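Local coordinates for 7,8-dihydro-6-hydroxymethylpterin pyrophosphokinase-dihydropteroate synthase (Plasmodium falciparum, PDB 6JWS), which probably makes dihydropteroate for folate synthesis, transferring pyrophosphate from ATP to hydroxymethyldihydropterin and then joining the activated pterin to 4-aminobenzoate, at residues L212-N215 and D216-I219; L671-A674 and S675-Y679. The protein carries 1 engineered substitution. All blocks are in the same frame, centred on the assembly; numbering follows the deposited sequence.

Both contacts are local and follow each other along the chain, neither enclosing the other. Contact 1, at 212-219, closes first: it is a tight turn at the end of strand 208-214, an outermost strand of the antiparallel pyrophosphokinase sheet within this chain, and leads into the short strand 219-221. The chain then adds strands 372-377 and 382-384 to the same sheet and runs through the barrel strands from 390-396 to 603-604 before contact 2, 671-679, forms within helix 657-680, just ahead of barrel strand 684-687. The centres lie about 48 Å apart and the nearest atoms about 32 Å apart: contact 1 borders the pyrophosphokinase sheet, contact 2 a helix of the synthase TIM barrel.

Contact 1: residues L212-N215 and D216-I219; sequences LFFN and DFTI
A backbone hydrogen bond from Phe217 N to Phe214 O, 3.2 Å long with an N-H...O angle of 159°, closes a type II' beta turn from Phe214 to Phe217. Asn215 occupies the first inner position with positive phi (49°), as this turn type requires.

The aromatic contact is slight. The two rings point the same way with planes 21° apart, but their centroids are 5.7 Å apart and they barely overlap; the nearest approach is Phe214 CD1 to Phe217 CE2, 3.8 Å.

A CH-pi contact is more direct: Asn215 CB lies over one face of the Phe217 ring, toward the rim, 4.2 Å from its centroid. The amide plane stands perpendicular to that ring, with ND2 3.8 Å from Phe217 CZ. Its polar atoms are held by strand 16-24, ND2 by Asn16 OD1 and OD1 by Ile17 N.

Water 1 accepts from Phe214 N at 2.9 Å and lies within donating distance of Asn215 O and Phe217 O.

Leu212 and Phe213 both face Val19 of the adjacent strand 16-24, a classic beta bulge within strand 208-214. The turn follows the end of this outermost strand of the pyrophosphokinase sheet; the Phe214 side chain comes no nearer than about 8 Å to bound ATP.

Contact 2: residues L671-A674 and S675-Y679; sequences LAIA and SYSYY
Leu671 to Ala674 and Ser675 to Tyr678 are joined by four successive i to i+4 backbone hydrogen bonds, Ser675 N to Leu671 O, Tyr676 N to Ala672 O, Ser677 N to Ile673 O and Tyr678 N to Ala674 O, which identify this piece of helix 657-680 as alpha-helical. Tyr676 N to Ala672 O is nearly straight, with an N-H...O angle of 176°, whereas Ser675 N to Leu671 O is more bent.

Ser677 adds a side-chain bond to this pattern. Its OG lies beside its own backbone N (chi1 -69°), which turns the hydroxyl back along the helix to donate to Ile673 O at 2.7 Å. Ser677 N donates to the same oxygen at 2.8 Å. Two bonds thus grip one oxygen from opposite faces of its carbonyl plane, with OG 37° out of that plane and not on a lone pair. Across the two segments, Ile673 CG2 is the side-chain atom nearest Ser677 OG, at 4.0 Å.

Ser675 has a similar rotamer, with its OG 3.1 Å from Leu671 O, but the proton there is not settled because another acceptor is within reach: Ser675 OG also hydrogen-bonds Ser675 OG of the second subunit. Tyr676 and Tyr678 instead have CG anti to the backbone N, and their rings lead away from the preceding turn. Tyr676 OH bonds Leu591 O, and Tyr678 OH bonds Asp704 OD2.

At the dimer interface Leu671 meets Leu671 of the second subunit, while Tyr676 and Tyr679 pack reciprocally on Tyr679 and Tyr676 of that subunit. Within its own chain the helix is held on several sides: Ala674 and Ser677 rest on Ile685 of barrel strand 684-687, Ile673 touches helix 610-613, and Ser675 and Tyr679 pack on helix 690-704.

Contact 1: residues L212-N215 and D216-I219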
ATOM      1  N   LEU B 212      23.151 -33.582  12.386  1.00 25.00           N
ATOM      2  CA  LEU B 212      23.593 -32.341  12.993  1.00 24.35           C
ATOM      3  C   LEU B 212      23.824 -32.579  14.478  1.00 24.25           C
ATOM      4  O   LEU B 212      24.785 -32.096  15.053  1.00 24.62           O
ATOM      5  CB  LEU B 212      22.549 -31.244  12.749  1.00 24.44           C
ATOM      6  CG  LEU B 212      22.268 -30.893  11.283  1.00 26.01           C
ATOM      7  CD1 LEU B 212      21.048 -29.976  11.169  1.00 22.79           C
ATOM      8  CD2 LEU B 212      23.486 -30.263  10.608  1.00 22.32           C
ATOM      9  N   PHE B 213      22.900 -33.291  15.114  1.00 24.22           N
ATOM     10  CA  PHE B 213      23.030 -33.547  16.531  1.00 23.78           C
ATOM     11  C   PHE B 213      22.581 -34.974  16.792  1.00 25.18           C
ATOM     12  O   PHE B 213      21.794 -35.532  16.034  1.00 24.95           O
ATOM     13  CB  PHE B 213      22.159 -32.591  17.347  1.00 23.76           C
ATOM     14  CG  PHE B 213      22.568 -31.141  17.313  1.00 26.20           C
ATOM     15  CD1 PHE B 213      23.720 -30.710  17.958  1.00 25.91           C
ATOM     16  CD2 PHE B 213      21.782 -30.196  16.655  1.00 24.77           C
ATOM     17  CE1 PHE B 213      24.083 -29.365  17.941  1.00 25.85           C
ATOM     18  CE2 PHE B 213      22.144 -28.857  16.643  1.00 25.46           C
ATOM     19  CZ  PHE B 213      23.296 -28.441  17.283  1.00 26.58           C
ATOM     20  N   PHE B 214      23.095 -35.542  17.879  1.00 25.63           N
ATOM     21  CA  PHE B 214      22.677 -36.857  18.339  1.00 27.14           C
ATOM     22  C   PHE B 214      22.811 -36.856  19.856  1.00 27.64           C
ATOM     23  O   PHE B 214      23.920 -36.871  20.392  1.00 28.71           O
ATOM     24  CB  PHE B 214      23.515 -37.949  17.665  1.00 27.14           C
ATOM     25  CG  PHE B 214      22.941 -39.339  17.773  1.00 27.15           C
ATOM     26  CD1 PHE B 214      22.810 -39.965  19.003  1.00 25.16           C
ATOM     27  CD2 PHE B 214      22.553 -40.028  16.636  1.00 25.92           C
ATOM     28  CE1 PHE B 214      22.274 -41.241  19.093  1.00 24.23           C
ATOM     29  CE2 PHE B 214      22.026 -41.306  16.729  1.00 26.06           C
ATOM     30  CZ  PHE B 214      21.895 -41.910  17.957  1.00 24.80           C
ATOM     31  N   ASN B 215      21.669 -36.785  20.533  1.00 28.33           N
ATOM     32  CA  ASN B 215      21.674 -36.551  21.962  1.00 30.52           C
ATOM     33  C   ASN B 215      22.600 -35.370  22.234  1.00 32.47           C
ATOM     34  O   ASN B 215      22.717 -34.473  21.390  1.00 30.06           O
ATOM     35  CB  ASN B 215      21.953 -37.845  22.733  1.00 32.57           C
ATOM     36  CG  ASN B 215      20.865 -38.880  22.510  1.00 36.17           C
ATOM     37  OD1 ASN B 215      19.726 -38.537  22.176  1.00 34.89           O
ATOM     38  ND2 ASN B 215      21.206 -40.152  22.669  1.00 35.66           N
ATOM     39  N   ASP B 216      23.262 -35.402  23.400  1.00 31.92           N
ATOM     40  CA  ASP B 216      24.167 -34.343  23.817  1.00 32.17           C
ATOM     41  C   ASP B 216      25.617 -34.733  23.524  1.00 31.31           C
ATOM     42  O   ASP B 216      26.533 -34.172  24.114  1.00 32.46           O
ATOM     43  CB  ASP B 216      23.983 -34.048  25.305  1.00 33.21           C
ATOM     44  CG  ASP B 216      24.291 -35.258  26.176  1.00 36.36           C
ATOM     45  OD1 ASP B 216      24.553 -36.348  25.615  1.00 36.73           O
ATOM     46  OD2 ASP B 216      24.284 -35.103  27.408  1.00 39.27           O
ATOM     47  N   PHE B 217      25.824 -35.684  22.605  1.00 30.96           N
ATOM     48  CA  PHE B 217      27.153 -36.231  22.358  1.00 31.40           C
ATOM     49  C   PHE B 217      28.049 -35.204  21.665  1.00 35.66           C
ATOM     50  O   PHE B 217      27.590 -34.409  20.841  1.00 35.98           O
ATOM     51  CB  PHE B 217      27.097 -37.485  21.474  1.00 28.02           C
ATOM     52  CG  PHE B 217      26.331 -38.666  22.022  1.00 26.01           C
ATOM     53  CD1 PHE B 217      25.932 -38.715  23.348  1.00 25.82           C
ATOM     54  CD2 PHE B 217      26.037 -39.748  21.207  1.00 26.25           C
ATOM     55  CE1 PHE B 217      25.207 -39.791  23.837  1.00 27.18           C
ATOM     56  CE2 PHE B 217      25.315 -40.829  21.696  1.00 27.60           C
ATOM     57  CZ  PHE B 217      24.905 -40.848  23.011  1.00 26.90           C
ATOM     58  N   THR B 218      29.345 -35.274  21.987  1.00 37.36           N
ATOM     59  CA  THR B 218      30.392 -34.549  21.288  1.00 36.41           C
ATOM     60  C   THR B 218      31.404 -35.570  20.775  1.00 39.40           C
ATOM     61  O   THR B 218      32.166 -36.132  21.559  1.00 41.27           O
ATOM     62  CB  THR B 218      31.096 -33.576  22.240  1.00 36.03           C
ATOM     63  OG1 THR B 218      30.139 -32.788  22.946  1.00 32.10           O
ATOM     64  CG2 THR B 218      32.090 -32.678  21.534  1.00 39.34           C
ATOM     65  N   ILE B 219      31.413 -35.786  19.456  1.00 37.77           N
ATOM     66  CA  ILE B 219      32.184 -36.849  18.833  1.00 37.72           C
ATOM     67  C   ILE B 219      32.962 -36.277  17.649  1.00 40.88           C
ATOM     68  O   ILE B 219      32.426 -35.464  16.899  1.00 40.55           O
ATOM     69  CB  ILE B 219      31.234 -37.976  18.377  1.00 36.15           C
ATOM     70  CG1 ILE B 219      30.704 -38.769  19.572  1.00 36.15           C
ATOM     71  CG2 ILE B 219      31.880 -38.870  17.327  1.00 32.81           C
ATOM     72  CD1 ILE B 219      29.332 -39.348  19.354  1.00 37.98           C
TER
HETATM   73  O   HOH W   1      24.689 -34.000  19.751  1.00 25.14           O

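Contact 2: residues L671-A674 and S675-Y679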
ATOM      1  N   LEU B 671     -12.824  -6.223  -2.530  1.00 10.07           N
ATOM      2  CA  LEU B 671     -11.712  -5.975  -3.449  1.00 10.41           C
ATOM      3  C   LEU B 671     -10.716  -4.996  -2.821  1.00 10.53           C
ATOM      4  O   LEU B 671      -9.515  -5.052  -3.100  1.00 11.16           O
ATOM      5  CB  LEU B 671     -12.230  -5.430  -4.783  1.00 10.14           C
ATOM      6  CG  LEU B 671     -13.115  -6.356  -5.614  1.00 10.28           C
ATOM      7  CD1 LEU B 671     -13.688  -5.587  -6.815  1.00 10.08           C
ATOM      8  CD2 LEU B 671     -12.342  -7.577  -6.073  1.00  9.70           C
ATOM      9  N   ALA B 672     -11.221  -4.108  -1.962  1.00 10.50           N
ATOM     10  CA  ALA B 672     -10.369  -3.273  -1.125  1.00 11.13           C
ATOM     11  C   ALA B 672      -9.483  -4.152  -0.225  1.00 11.58           C
ATOM     12  O   ALA B 672      -8.293  -3.876  -0.055  1.00 12.02           O
ATOM     13  CB  ALA B 672     -11.238  -2.327  -0.313  1.00 10.79           C
ATOM     14  N   ILE B 673     -10.057  -5.227   0.348  1.00 11.21           N
ATOM     15  CA  ILE B 673      -9.284  -6.106   1.221  1.00 10.04           C
ATOM     16  C   ILE B 673      -8.326  -6.963   0.393  1.00  9.54           C
ATOM     17  O   ILE B 673      -7.231  -7.297   0.846  1.00  9.19           O
ATOM     18  CB  ILE B 673     -10.198  -6.924   2.156  1.00 10.51           C
ATOM     19  CG1 ILE B 673     -11.029  -5.979   3.036  1.00 10.78           C
ATOM     20  CG2 ILE B 673      -9.368  -7.888   3.012  1.00 10.15           C
ATOM     21  CD1 ILE B 673     -12.083  -6.669   3.873  1.00 11.37           C
ATOM     22  N   ALA B 674      -8.716  -7.276  -0.849  1.00  9.07           N
ATOM     23  CA  ALA B 674      -7.784  -7.925  -1.769  1.00  9.13           C
ATOM     24  C   ALA B 674      -6.529  -7.068  -1.961  1.00  9.23           C
ATOM     25  O   ALA B 674      -5.418  -7.603  -1.977  1.00  9.27           O
ATOM     26  CB  ALA B 674      -8.442  -8.231  -3.098  1.00  8.61           C
ATOM     27  N   SER B 675      -6.718  -5.742  -2.087  1.00  9.06           N
ATOM     28  CA  SER B 675      -5.613  -4.807  -2.310  1.00  9.33           C
ATOM     29  C   SER B 675      -4.701  -4.762  -1.093  1.00  9.03           C
ATOM     30  O   SER B 675      -3.482  -4.851  -1.231  1.00  8.74           O
ATOM     31  CB  SER B 675      -6.098  -3.407  -2.584  1.00  8.97           C
ATOM     32  OG  SER B 675      -6.931  -3.431  -3.717  1.00 10.50           O
ATOM     33  N   TYR B 676      -5.336  -4.545   0.064  1.00  8.94           N
ATOM     34  CA  TYR B 676      -4.678  -4.555   1.357  1.00  9.40           C
ATOM     35  C   TYR B 676      -3.872  -5.848   1.508  1.00  9.21           C
ATOM     36  O   TYR B 676      -2.700  -5.807   1.866  1.00  9.48           O
ATOM     37  CB  TYR B 676      -5.717  -4.385   2.474  1.00  9.27           C
ATOM     38  CG  TYR B 676      -5.104  -4.368   3.850  1.00  9.50           C
ATOM     39  CD1 TYR B 676      -4.367  -3.266   4.270  1.00  9.04           C
ATOM     40  CD2 TYR B 676      -5.275  -5.435   4.734  1.00  9.21           C
ATOM     41  CE1 TYR B 676      -3.790  -3.229   5.523  1.00  9.11           C
ATOM     42  CE2 TYR B 676      -4.725  -5.405   6.008  1.00  8.94           C
ATOM     43  CZ  TYR B 676      -3.973  -4.308   6.390  1.00  9.34           C
ATOM     44  OH  TYR B 676      -3.409  -4.245   7.625  1.00  9.24           O
ATOM     45  N   SER B 677      -4.491  -6.981   1.161  1.00  9.18           N
ATOM     46  CA  SER B 677      -3.887  -8.307   1.294  1.00  9.36           C
ATOM     47  C   SER B 677      -2.665  -8.438   0.400  1.00  9.38           C
ATOM     48  O   SER B 677      -1.657  -9.017   0.807  1.00  8.94           O
ATOM     49  CB  SER B 677      -4.882  -9.389   0.931  1.00  9.28           C
ATOM     50  OG  SER B 677      -5.903  -9.450   1.921  1.00  9.22           O
ATOM     51  N   TYR B 678      -2.806  -7.926  -0.835  1.00  9.61           N
ATOM     52  CA  TYR B 678      -1.719  -7.886  -1.792  1.00  9.72           C
ATOM     53  C   TYR B 678      -0.524  -7.128  -1.206  1.00  9.87           C
ATOM     54  O   TYR B 678       0.626  -7.594  -1.277  1.00  9.59           O
ATOM     55  CB  TYR B 678      -2.171  -7.239  -3.105  1.00 10.02           C
ATOM     56  CG  TYR B 678      -1.002  -7.025  -4.033  1.00 10.33           C
ATOM     57  CD1 TYR B 678      -0.557  -8.049  -4.859  1.00 10.55           C
ATOM     58  CD2 TYR B 678      -0.291  -5.836  -4.014  1.00 10.33           C
ATOM     59  CE1 TYR B 678       0.543  -7.877  -5.681  1.00 11.21           C
ATOM     60  CE2 TYR B 678       0.815  -5.649  -4.819  1.00 11.14           C
ATOM     61  CZ  TYR B 678       1.227  -6.672  -5.656  1.00 11.77           C
ATOM     62  OH  TYR B 678       2.333  -6.509  -6.435  1.00 13.64           O
ATOM     63  N   TYR B 679      -0.789  -5.952  -0.618  1.00  9.96           N
ATOM     64  CA  TYR B 679       0.316  -5.164  -0.075  1.00 10.64           C
ATOM     65  C   TYR B 679       0.889  -5.759   1.206  1.00 10.63           C
ATOM     66  O   TYR B 679       2.055  -5.525   1.510  1.00 11.33           O
ATOM     67  CB  TYR B 679      -0.061  -3.703   0.156  1.00 10.69           C
ATOM     68  CG  TYR B 679      -0.199  -2.967  -1.141  1.00 11.82           C
ATOM     69  CD1 TYR B 679       0.874  -2.870  -2.002  1.00 11.92           C
ATOM     70  CD2 TYR B 679      -1.398  -2.392  -1.512  1.00 12.06           C
ATOM     71  CE1 TYR B 679       0.759  -2.213  -3.212  1.00 13.11           C
ATOM     72  CE2 TYR B 679      -1.532  -1.729  -2.715  1.00 13.03           C
ATOM     73  CZ  TYR B 679      -0.447  -1.643  -3.567  1.00 13.82           C
ATOM     74  OH  TYR B 679      -0.573  -0.999  -4.766  1.00 15.13           O
TER